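Local structure of mitotic checkpoint control protein kinase BUB1 (Drosophila melanogaster, 6JKK) at residues H33-G38 / Y119-N124; H52-E57 / H75-K80; M166-D171 / N309-R314; L247-L252 / R296-I301. The protein acts in the mitotic checkpoint at kinetochores, here through its kinase domain, which probably binds ATP and phosphorylates proteins. All blocks are in the same frame, centred on the assembly; numbering follows the deposited sequence.

Interaction 1: H33-G38 / Y119-N124; sequences HCQLVG and YALVGN
C34, Q35 and L36 meet A120, L121 and V122 in three parallel beta bridges, with the two short strand axes 4.8 Å apart at their closest. The backbone bonds pass back and forth: A120 N gives to H33 O, Q35 N to A120 O, V122 N to Q35 O in an almost straight bond (177° at the hydrogen), and V37 N to V122 O. Packing is tight on the face carrying C34, A120 and V122. There SG of C34, turned anti to its own backbone N (chi1 178°), lies 3.9 Å from V122 CG2 and 4.2 Å from A120 CB, while F95 and Y92 of helix 92-104 cover this side. Strand 34-36 thereby adds an edge to the N-lobe sheet of the protein kinase fold, because 119-122 is already paired on its other flank with the antiparallel strand 127-132. On the opposite face Q35 and L121 lie side by side, and L121 CD1 touches V37 CG1 at 3.8 Å, crossing it at about a right angle; Q35 OE1 accepts from H52 N. The C34 face opens to solvent at exposed L36, whose CD1 only reaches V122 CB at 4.1 Å. G38 and N124 are exposed too, at the end of the pairing, where N124 N to G38 O at 3.0 Å is the last backbone link.

Interaction 2: H52-E57 / H75-K80; sequences HNEKFE and HLKSGK
E54 and H75 are joined by a His-carboxylate hydrogen bond that can be traced outward along the glutamate. Its CB lies 3.7 Å from H75 NE2, and CG keeps near the same nitrogen at 4.0 Å; the bend at chi2 (-60°) then swings the carboxylate round. CD lies 3.7 Å from H75 NE2 and 3.8 Å from K77 NZ, and OE1 is 3.6 Å from K77 NZ. OE2, through its anti lone pair, accepts from H75 NE2 at 2.7 Å, lying in the imidazole plane, and forms a salt bridge with K77 NZ at 3.3 Å, whose hydrogen bond is weak. A glutamine in place of E54 would probably leave the ammonium of K77 without its charge mate and weaken the hold on H75. CD2 of H75 sits over one face of F56, 3.6 Å from F56 CE2, with the rings inclined at 37°. K55 O takes a weak bond from L76 N, and a water links it to K77 N. Residues 75-80 turn between strands 68-75 and 80-87, with a G1 beta bulge where G79 and K80 face H75. Strand 54-64 runs between 68-75 and 47-51 in the N-lobe sheet, and Y119 of strand 119-122 packs on E54 and F56.

Interaction 3: M166-D171 / N309-R314; sequences MLDIVD and NLQQLR
Around L167 and L310, whose CA atoms are 6.2 Å apart, the short axes of helices 166-171 and 310-314 run antiparallel, 9.3 Å apart with a signed crossing angle of -165°. These belong to helices 156-175 and 310-322 of the helical C-lobe of the protein kinase fold, which by their order in the chain probably correspond to αE and αI. One side of the interface is apolar: L167 CD2 meets L310 CD2 at 4.0 Å, L167 CD1 rests on L313 CB, and V170 CG1 touches L310 CD1. The other side is a polar network centred on Q311. Its chain bends at chi2 (-54°), which brings the amide back across the groove, where NE2 donates to D168 OD1 at 3.0 Å and, almost straight, to D171 OD2 at 2.8 Å. Both acceptors lie close to the amide plane. Its OE1 accepts from R314 NH1 on an in-plane lone pair, so both ends of the amide are engaged and its rotation is fixed. Replacing Q311 with a leucine would probably leave the D168 and D171 carboxylates without this shared donor and R314 NH1 without its acceptor. The D168 carboxylate stacks on the R314 guanidinium, planes 6° apart, with D168 CG 3.5 Å above the centre of the group. No N-H of R314 points at this carboxylate; NE gives to C164 O and NH2 to N199 OD1. At the start of the second helix a water donates to D171 OD1 and accepts from L310 N, 2.8 Å from each.

Interaction 4: L247-L252 / R296-I301; sequences LDLYGL and RTLLNI
R296 O is gripped twice by one residue: N300 N closes the last helical turn on it at 3.0 Å, and N300 ND2 gives it a second bond, also 3.0 Å, in the carbonyl plane on a lone pair. This side-chain bond fastens the end of the helix, just where N300 leaves helical backbone angles. Beyond that point the chain turns I301 back to the neighbouring helix. There L249 meets two side chains: its CD1 touches I301 CD1 at 3.6 Å, while its CB lies 4.0 Å from L298 CD2 and 3.8 Å from L298 O. L249 crosses both of these side chains at about a right angle. In the kinase C-lobe these two helices, 246-261 and 288-299, by their order in the chain probably correspond to αF and αH; the first is the buried central helix. D248 places it, its carboxylate bonding to H174 NE2, H180 N and A181 N, as the αF aspartate of protein kinases does near the catalytic loop. On the other side of the contact, a chi1 of 176° sets the Y250 ring beside its own carbonyl carbon, where its CD1 meets L299 CD2 at 3.6 Å. The OH of this buried tyrosine bonds to L231 O. L298 also presses on L310 and L313 of helix 310-322, while L252 faces M166, L167 and V170 of helix 156-175.

The four contacts fall into two pairs, one in each lobe of the kinase domain. Interactions 1 and 2 share the N-lobe sheet, with centres 16 Å apart; residues 52-57 and 75-80 both lie in the chain between 33-38 and 119-124, and H52 binds back to Q35 and C34. Interactions 3 and 4 follow in the C-lobe, 11 Å apart between centres, with 247-252 and 296-301 falling between 166-171 and 309-314. L298 packs on L310 and L313, and L252 on M166 and L167, so four helices form one core. No atom of interactions 1 or 2 comes within about 19 Å of interactions 3 or 4, which lie on the opposite side of the chain's centre.

Interaction 1: H33-G38 / Y119-N124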
# COMPACT_ATOMS: atom_id res chain seq x y z
N HIS A 33 19.63 -7.98 -12.04
CA HIS A 33 19.38 -7.81 -10.61
C HIS A 33 18.59 -8.97 -10.01
O HIS A 33 18.20 -8.93 -8.84
CB HIS A 33 18.70 -6.47 -10.30
CG HIS A 33 17.27 -6.39 -10.74
ND1 HIS A 33 16.88 -6.54 -12.05
CD2 HIS A 33 16.14 -6.12 -10.04
CE1 HIS A 33 15.57 -6.39 -12.14
NE2 HIS A 33 15.10 -6.14 -10.93
N CYS A 34 18.39 -10.02 -10.80
CA CYS A 34 17.76 -11.24 -10.31
C CYS A 34 18.76 -12.37 -10.41
O CYS A 34 19.40 -12.55 -11.46
CB CYS A 34 16.53 -11.57 -11.16
SG CYS A 34 15.68 -13.10 -10.71
N GLN A 35 18.93 -13.12 -9.33
CA GLN A 35 19.76 -14.33 -9.37
C GLN A 35 18.92 -15.56 -9.10
O GLN A 35 18.34 -15.70 -8.02
CB GLN A 35 20.92 -14.25 -8.38
CG GLN A 35 21.78 -15.53 -8.39
CD GLN A 35 23.04 -15.41 -7.55
OE1 GLN A 35 23.17 -14.52 -6.71
NE2 GLN A 35 23.97 -16.32 -7.77
N LEU A 36 18.86 -16.45 -10.08
CA LEU A 36 18.28 -17.78 -9.88
C LEU A 36 19.27 -18.67 -9.12
O LEU A 36 20.44 -18.75 -9.48
CB LEU A 36 17.94 -18.42 -11.22
CG LEU A 36 16.46 -18.45 -11.63
CD1 LEU A 36 15.84 -17.08 -11.51
CD2 LEU A 36 16.32 -18.98 -13.04
N VAL A 37 18.78 -19.35 -8.08
CA VAL A 37 19.60 -20.33 -7.36
C VAL A 37 18.79 -21.60 -7.10
O VAL A 37 17.56 -21.59 -7.21
CB VAL A 37 20.11 -19.79 -6.00
CG1 VAL A 37 21.05 -18.60 -6.20
CG2 VAL A 37 18.94 -19.41 -5.09
N GLY A 38 19.47 -22.68 -6.76
CA GLY A 38 18.79 -23.91 -6.41
C GLY A 38 18.06 -23.73 -5.10
O GLY A 38 16.84 -23.88 -5.02
N TYR A 119 16.81 -6.01 -5.74
CA TYR A 119 17.44 -7.29 -6.03
C TYR A 119 16.49 -8.43 -5.70
O TYR A 119 15.66 -8.32 -4.78
CB TYR A 119 18.76 -7.44 -5.26
CG TYR A 119 19.81 -6.45 -5.70
CD1 TYR A 119 20.02 -5.27 -4.99
CD2 TYR A 119 20.57 -6.69 -6.84
CE1 TYR A 119 20.97 -4.36 -5.41
CE2 TYR A 119 21.52 -5.78 -7.26
CZ TYR A 119 21.71 -4.62 -6.54
OH TYR A 119 22.67 -3.72 -6.97
N ALA A 120 16.62 -9.52 -6.45
CA ALA A 120 15.78 -10.70 -6.24
C ALA A 120 16.61 -11.96 -6.21
O ALA A 120 17.35 -12.25 -7.15
CB ALA A 120 14.71 -10.80 -7.33
N LEU A 121 16.50 -12.72 -5.13
CA LEU A 121 17.12 -14.03 -5.07
C LEU A 121 15.99 -15.04 -5.16
O LEU A 121 15.12 -15.08 -4.29
CB LEU A 121 17.89 -14.18 -3.76
CG LEU A 121 18.79 -15.40 -3.58
CD1 LEU A 121 19.92 -15.38 -4.60
CD2 LEU A 121 19.34 -15.45 -2.16
N VAL A 122 15.99 -15.83 -6.23
CA VAL A 122 14.87 -16.71 -6.53
C VAL A 122 15.29 -18.18 -6.60
O VAL A 122 15.94 -18.61 -7.55
CB VAL A 122 14.20 -16.29 -7.86
CG1 VAL A 122 13.04 -17.19 -8.18
CG2 VAL A 122 13.74 -14.84 -7.78
N GLY A 123 14.91 -18.95 -5.57
CA GLY A 123 15.26 -20.36 -5.52
C GLY A 123 14.09 -21.25 -5.86
O GLY A 123 12.98 -20.77 -6.10
N ASN A 124 14.34 -22.56 -5.88
CA ASN A 124 13.29 -23.53 -6.13
C ASN A 124 12.23 -23.44 -5.03
O ASN A 124 11.04 -23.63 -5.28
CB ASN A 124 13.86 -24.95 -6.15
CG ASN A 124 15.02 -25.13 -7.13
OD1 ASN A 124 15.10 -24.47 -8.17
ND2 ASN A 124 15.92 -26.05 -6.81

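Interaction 2: H52-E57 / H75-K80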
# COMPACT_ATOMS: atom_id res chain seq x y z
N HIS A 52 24.42 -11.98 -6.62
CA HIS A 52 25.48 -11.73 -7.59
C HIS A 52 26.71 -11.10 -6.93
O HIS A 52 27.33 -11.72 -6.07
CB HIS A 52 24.97 -10.85 -8.74
CG HIS A 52 23.97 -11.54 -9.62
ND1 HIS A 52 24.19 -12.79 -10.15
CD2 HIS A 52 22.76 -11.14 -10.07
CE1 HIS A 52 23.15 -13.13 -10.89
NE2 HIS A 52 22.27 -12.15 -10.86
N ASN A 53 27.06 -9.88 -7.32
CA ASN A 53 28.22 -9.20 -6.76
C ASN A 53 27.90 -8.37 -5.51
O ASN A 53 28.80 -7.87 -4.84
CB ASN A 53 28.90 -8.32 -7.81
CG ASN A 53 29.74 -9.11 -8.80
OD1 ASN A 53 30.48 -10.02 -8.41
ND2 ASN A 53 29.64 -8.78 -10.07
N GLU A 54 26.61 -8.24 -5.21
CA GLU A 54 26.17 -7.37 -4.13
C GLU A 54 26.04 -8.12 -2.80
O GLU A 54 25.39 -9.16 -2.73
CB GLU A 54 24.84 -6.72 -4.50
CG GLU A 54 24.84 -6.15 -5.92
CD GLU A 54 25.91 -5.09 -6.14
OE1 GLU A 54 26.52 -5.08 -7.22
OE2 GLU A 54 26.12 -4.26 -5.23
N LYS A 55 26.69 -7.60 -1.76
CA LYS A 55 26.63 -8.21 -0.43
C LYS A 55 25.78 -7.38 0.53
O LYS A 55 25.82 -6.15 0.52
CB LYS A 55 28.04 -8.41 0.15
CG LYS A 55 28.04 -8.89 1.60
CD LYS A 55 29.44 -9.09 2.14
CE LYS A 55 30.10 -10.29 1.50
NZ LYS A 55 31.41 -10.60 2.14
N PHE A 56 25.00 -8.07 1.36
CA PHE A 56 24.09 -7.41 2.28
C PHE A 56 24.31 -7.93 3.70
O PHE A 56 24.57 -9.12 3.89
CB PHE A 56 22.64 -7.68 1.88
CG PHE A 56 22.28 -7.17 0.52
CD1 PHE A 56 22.60 -7.91 -0.62
CD2 PHE A 56 21.61 -5.97 0.38
CE1 PHE A 56 22.27 -7.44 -1.88
CE2 PHE A 56 21.27 -5.48 -0.88
CZ PHE A 56 21.59 -6.22 -2.01
N GLU A 57 24.24 -7.04 4.68
CA GLU A 57 24.14 -7.47 6.07
C GLU A 57 22.68 -7.83 6.27
O GLU A 57 21.80 -7.11 5.81
CB GLU A 57 24.46 -6.32 7.02
CG GLU A 57 25.92 -5.92 7.13
CD GLU A 57 26.08 -4.67 7.99
OE1 GLU A 57 25.05 -4.07 8.35
OE2 GLU A 57 27.24 -4.30 8.30
N HIS A 75 22.72 -2.78 2.32
CA HIS A 75 23.60 -2.94 1.16
C HIS A 75 24.92 -2.25 1.49
O HIS A 75 24.99 -1.02 1.55
CB HIS A 75 22.94 -2.31 -0.07
CG HIS A 75 23.71 -2.52 -1.35
ND1 HIS A 75 24.02 -1.49 -2.20
CD2 HIS A 75 24.20 -3.65 -1.91
CE1 HIS A 75 24.69 -1.96 -3.24
NE2 HIS A 75 24.81 -3.27 -3.09
N LEU A 76 25.96 -3.05 1.72
CA LEU A 76 27.24 -2.54 2.21
C LEU A 76 27.89 -1.47 1.32
O LEU A 76 28.43 -0.48 1.82
CB LEU A 76 28.21 -3.71 2.42
CG LEU A 76 27.75 -4.68 3.51
CD1 LEU A 76 28.68 -5.87 3.66
CD2 LEU A 76 27.65 -3.93 4.81
N LYS A 77 27.83 -1.68 0.01
CA LYS A 77 28.43 -0.76 -0.96
C LYS A 77 27.79 0.62 -0.88
O LYS A 77 28.47 1.65 -0.87
CB LYS A 77 28.29 -1.34 -2.37
CG LYS A 77 29.05 -0.60 -3.46
CD LYS A 77 29.10 -1.42 -4.74
CE LYS A 77 29.81 -2.76 -4.52
NZ LYS A 77 29.41 -3.78 -5.54
N SER A 78 26.46 0.62 -0.82
CA SER A 78 25.66 1.84 -0.80
C SER A 78 25.54 2.45 0.59
O SER A 78 25.46 3.68 0.74
CB SER A 78 24.25 1.53 -1.30
OG SER A 78 23.96 2.21 -2.49
N GLY A 79 25.47 1.59 1.60
CA GLY A 79 25.09 2.01 2.94
C GLY A 79 23.58 2.07 3.04
O GLY A 79 23.03 2.39 4.10
N LYS A 80 22.92 1.76 1.93
CA LYS A 80 21.47 1.80 1.85
C LYS A 80 20.83 0.74 2.74
O LYS A 80 21.09 -0.45 2.58
CB LYS A 80 21.03 1.58 0.40
CG LYS A 80 20.40 2.79 -0.26
CD LYS A 80 21.43 3.65 -0.96
CE LYS A 80 20.79 4.83 -1.69
NZ LYS A 80 21.35 5.00 -3.06
O HOH W 1 27.44 -4.17 -1.13

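Interaction 3: M166-D171 / N309-R314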
# COMPACT_ATOMS: atom_id res chain seq x y z
N MET A 166 -2.11 9.73 -0.26
CA MET A 166 -2.52 8.35 -0.52
C MET A 166 -3.46 8.28 -1.70
O MET A 166 -3.41 7.33 -2.49
CB MET A 166 -3.18 7.72 0.72
CG MET A 166 -2.21 7.35 1.82
SD MET A 166 -3.04 6.49 3.18
CE MET A 166 -4.09 7.81 3.79
N LEU A 167 -4.34 9.27 -1.82
CA LEU A 167 -5.25 9.34 -2.95
C LEU A 167 -4.46 9.50 -4.25
O LEU A 167 -4.82 8.90 -5.27
CB LEU A 167 -6.21 10.52 -2.79
CG LEU A 167 -7.43 10.25 -1.92
CD1 LEU A 167 -8.01 11.56 -1.39
CD2 LEU A 167 -8.46 9.47 -2.72
N ASP A 168 -3.40 10.30 -4.22
CA ASP A 168 -2.61 10.53 -5.43
C ASP A 168 -1.90 9.24 -5.84
O ASP A 168 -1.84 8.90 -7.02
CB ASP A 168 -1.58 11.64 -5.19
CG ASP A 168 -1.44 12.60 -6.36
OD1 ASP A 168 -2.31 12.59 -7.27
OD2 ASP A 168 -0.47 13.39 -6.36
N ILE A 169 -1.38 8.52 -4.85
CA ILE A 169 -0.65 7.28 -5.12
C ILE A 169 -1.56 6.20 -5.72
O ILE A 169 -1.20 5.53 -6.68
CB ILE A 169 0.05 6.76 -3.84
CG1 ILE A 169 1.17 7.73 -3.43
CG2 ILE A 169 0.61 5.37 -4.06
CD1 ILE A 169 1.72 7.48 -2.02
N VAL A 170 -2.75 6.06 -5.14
CA VAL A 170 -3.72 5.07 -5.63
C VAL A 170 -4.26 5.45 -7.01
O VAL A 170 -4.41 4.59 -7.88
CB VAL A 170 -4.87 4.91 -4.61
CG1 VAL A 170 -5.97 4.01 -5.15
CG2 VAL A 170 -4.33 4.35 -3.32
N ASP A 171 -4.54 6.74 -7.20
CA ASP A 171 -5.01 7.23 -8.50
C ASP A 171 -4.02 6.86 -9.61
O ASP A 171 -4.41 6.33 -10.65
CB ASP A 171 -5.23 8.74 -8.44
CG ASP A 171 -6.13 9.26 -9.56
OD1 ASP A 171 -7.11 8.57 -9.92
OD2 ASP A 171 -5.86 10.37 -10.07
N ASN A 309 -14.00 10.14 -9.01
CA ASN A 309 -12.84 10.98 -9.31
C ASN A 309 -12.01 11.23 -8.05
O ASN A 309 -12.39 12.03 -7.20
CB ASN A 309 -13.31 12.31 -9.93
CG ASN A 309 -12.16 13.15 -10.48
OD1 ASN A 309 -11.07 13.19 -9.92
ND2 ASN A 309 -12.42 13.85 -11.58
N LEU A 310 -10.87 10.55 -7.94
CA LEU A 310 -10.00 10.68 -6.77
C LEU A 310 -9.35 12.07 -6.68
O LEU A 310 -9.04 12.55 -5.59
CB LEU A 310 -8.93 9.59 -6.77
CG LEU A 310 -9.40 8.13 -6.80
CD1 LEU A 310 -8.25 7.16 -6.55
CD2 LEU A 310 -10.51 7.90 -5.78
N GLN A 311 -9.15 12.72 -7.83
CA GLN A 311 -8.57 14.05 -7.84
C GLN A 311 -9.52 15.09 -7.25
O GLN A 311 -9.07 16.03 -6.59
CB GLN A 311 -8.12 14.46 -9.25
CG GLN A 311 -6.90 13.68 -9.74
CD GLN A 311 -5.71 13.74 -8.77
OE1 GLN A 311 -5.41 14.79 -8.20
NE2 GLN A 311 -5.03 12.60 -8.59
N GLN A 312 -10.81 14.92 -7.49
CA GLN A 312 -11.82 15.82 -6.89
C GLN A 312 -11.78 15.71 -5.36
O GLN A 312 -11.96 16.69 -4.64
CB GLN A 312 -13.22 15.49 -7.40
CG GLN A 312 -14.36 16.09 -6.58
CD GLN A 312 -14.37 17.61 -6.60
OE1 GLN A 312 -13.93 18.24 -7.56
NE2 GLN A 312 -14.88 18.21 -5.52
N LEU A 313 -11.52 14.50 -4.87
CA LEU A 313 -11.40 14.30 -3.43
C LEU A 313 -10.14 15.00 -2.90
O LEU A 313 -10.16 15.59 -1.82
CB LEU A 313 -11.38 12.81 -3.08
CG LEU A 313 -12.68 12.07 -3.37
CD1 LEU A 313 -12.58 10.61 -2.95
CD2 LEU A 313 -13.86 12.75 -2.69
N ARG A 314 -9.06 14.93 -3.68
CA ARG A 314 -7.83 15.62 -3.29
C ARG A 314 -8.09 17.12 -3.25
O ARG A 314 -7.63 17.81 -2.34
CB ARG A 314 -6.68 15.30 -4.26
CG ARG A 314 -6.15 13.87 -4.15
CD ARG A 314 -4.88 13.68 -4.99
NE ARG A 314 -3.73 14.39 -4.43
CZ ARG A 314 -3.13 15.43 -5.00
NH1 ARG A 314 -3.53 15.88 -6.18
NH2 ARG A 314 -2.09 16.00 -4.41
O HOH W 2 -9.35 10.13 -10.26

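Interaction 4: L247-L252 / R296-I301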
# COMPACT_ATOMS: atom_id res chain seq x y z
N LEU A 247 -12.10 -2.31 -4.37
CA LEU A 247 -11.41 -3.01 -3.28
C LEU A 247 -10.31 -2.14 -2.67
O LEU A 247 -10.14 -2.11 -1.44
CB LEU A 247 -10.81 -4.33 -3.78
CG LEU A 247 -10.16 -5.23 -2.73
CD1 LEU A 247 -11.18 -5.63 -1.67
CD2 LEU A 247 -9.52 -6.47 -3.35
N ASP A 248 -9.58 -1.43 -3.52
CA ASP A 248 -8.53 -0.53 -3.07
C ASP A 248 -9.12 0.71 -2.40
O ASP A 248 -8.60 1.20 -1.41
CB ASP A 248 -7.66 -0.10 -4.24
CG ASP A 248 -6.55 -1.08 -4.52
OD1 ASP A 248 -6.46 -2.10 -3.80
OD2 ASP A 248 -5.76 -0.83 -5.46
N LEU A 249 -10.22 1.21 -2.97
CA LEU A 249 -10.85 2.43 -2.47
C LEU A 249 -11.45 2.17 -1.09
O LEU A 249 -11.46 3.05 -0.22
CB LEU A 249 -11.89 2.95 -3.47
CG LEU A 249 -11.34 3.22 -4.87
CD1 LEU A 249 -12.37 3.86 -5.78
CD2 LEU A 249 -10.09 4.08 -4.82
N TYR A 250 -11.91 0.95 -0.88
CA TYR A 250 -12.35 0.51 0.45
C TYR A 250 -11.15 0.51 1.40
O TYR A 250 -11.24 1.02 2.52
CB TYR A 250 -12.98 -0.88 0.36
CG TYR A 250 -13.39 -1.47 1.70
CD1 TYR A 250 -14.63 -1.19 2.24
CD2 TYR A 250 -12.54 -2.31 2.40
CE1 TYR A 250 -15.02 -1.73 3.46
CE2 TYR A 250 -12.91 -2.85 3.61
CZ TYR A 250 -14.14 -2.56 4.13
OH TYR A 250 -14.51 -3.10 5.34
N GLY A 251 -10.03 -0.06 0.95
CA GLY A 251 -8.82 -0.10 1.75
C GLY A 251 -8.33 1.28 2.14
O GLY A 251 -7.89 1.52 3.28
N LEU A 252 -8.42 2.21 1.18
CA LEU A 252 -8.05 3.60 1.38
C LEU A 252 -8.82 4.22 2.55
O LEU A 252 -8.23 4.86 3.42
CB LEU A 252 -8.34 4.42 0.12
CG LEU A 252 -7.17 5.07 -0.62
CD1 LEU A 252 -7.69 6.01 -1.70
CD2 LEU A 252 -6.25 5.81 0.34
N ARG A 296 -18.17 8.48 1.97
CA ARG A 296 -19.34 8.04 1.22
C ARG A 296 -19.01 7.77 -0.25
O ARG A 296 -19.47 6.78 -0.83
CB ARG A 296 -20.47 9.06 1.31
CG ARG A 296 -21.79 8.57 0.74
CD ARG A 296 -22.90 9.62 0.84
NE ARG A 296 -22.59 10.71 1.76
CZ ARG A 296 -22.14 11.90 1.37
NH1 ARG A 296 -21.95 12.16 0.08
NH2 ARG A 296 -21.88 12.84 2.27
N THR A 297 -18.19 8.64 -0.83
CA THR A 297 -17.83 8.54 -2.24
C THR A 297 -16.97 7.31 -2.50
O THR A 297 -17.13 6.61 -3.51
CB THR A 297 -17.08 9.79 -2.69
OG1 THR A 297 -17.93 10.93 -2.52
CG2 THR A 297 -16.67 9.69 -4.14
N LEU A 298 -16.04 7.04 -1.58
CA LEU A 298 -15.11 5.93 -1.76
C LEU A 298 -15.73 4.58 -1.40
O LEU A 298 -15.29 3.54 -1.90
CB LEU A 298 -13.83 6.17 -0.97
CG LEU A 298 -12.88 7.28 -1.44
CD1 LEU A 298 -11.81 7.57 -0.40
CD2 LEU A 298 -12.24 6.91 -2.76
N LEU A 299 -16.74 4.59 -0.53
CA LEU A 299 -17.38 3.34 -0.09
C LEU A 299 -18.57 2.94 -0.95
O LEU A 299 -18.92 1.76 -1.03
CB LEU A 299 -17.83 3.45 1.36
CG LEU A 299 -16.76 3.41 2.45
CD1 LEU A 299 -17.38 3.61 3.82
CD2 LEU A 299 -16.03 2.09 2.39
N ASN A 300 -19.21 3.92 -1.58
CA ASN A 300 -20.45 3.66 -2.28
C ASN A 300 -20.34 3.98 -3.76
O ASN A 300 -20.61 5.10 -4.18
CB ASN A 300 -21.60 4.44 -1.64
CG ASN A 300 -21.80 4.07 -0.18
OD1 ASN A 300 -22.60 3.19 0.14
ND2 ASN A 300 -21.09 4.75 0.71
N ILE A 301 -19.94 2.97 -4.53
CA ILE A 301 -19.70 3.12 -5.96
C ILE A 301 -20.70 2.29 -6.75
O ILE A 301 -20.96 1.13 -6.41
CB ILE A 301 -18.24 2.72 -6.31
CG1 ILE A 301 -17.27 3.61 -5.53
CG2 ILE A 301 -17.98 2.83 -7.80
CD1 ILE A 301 -15.88 3.03 -5.34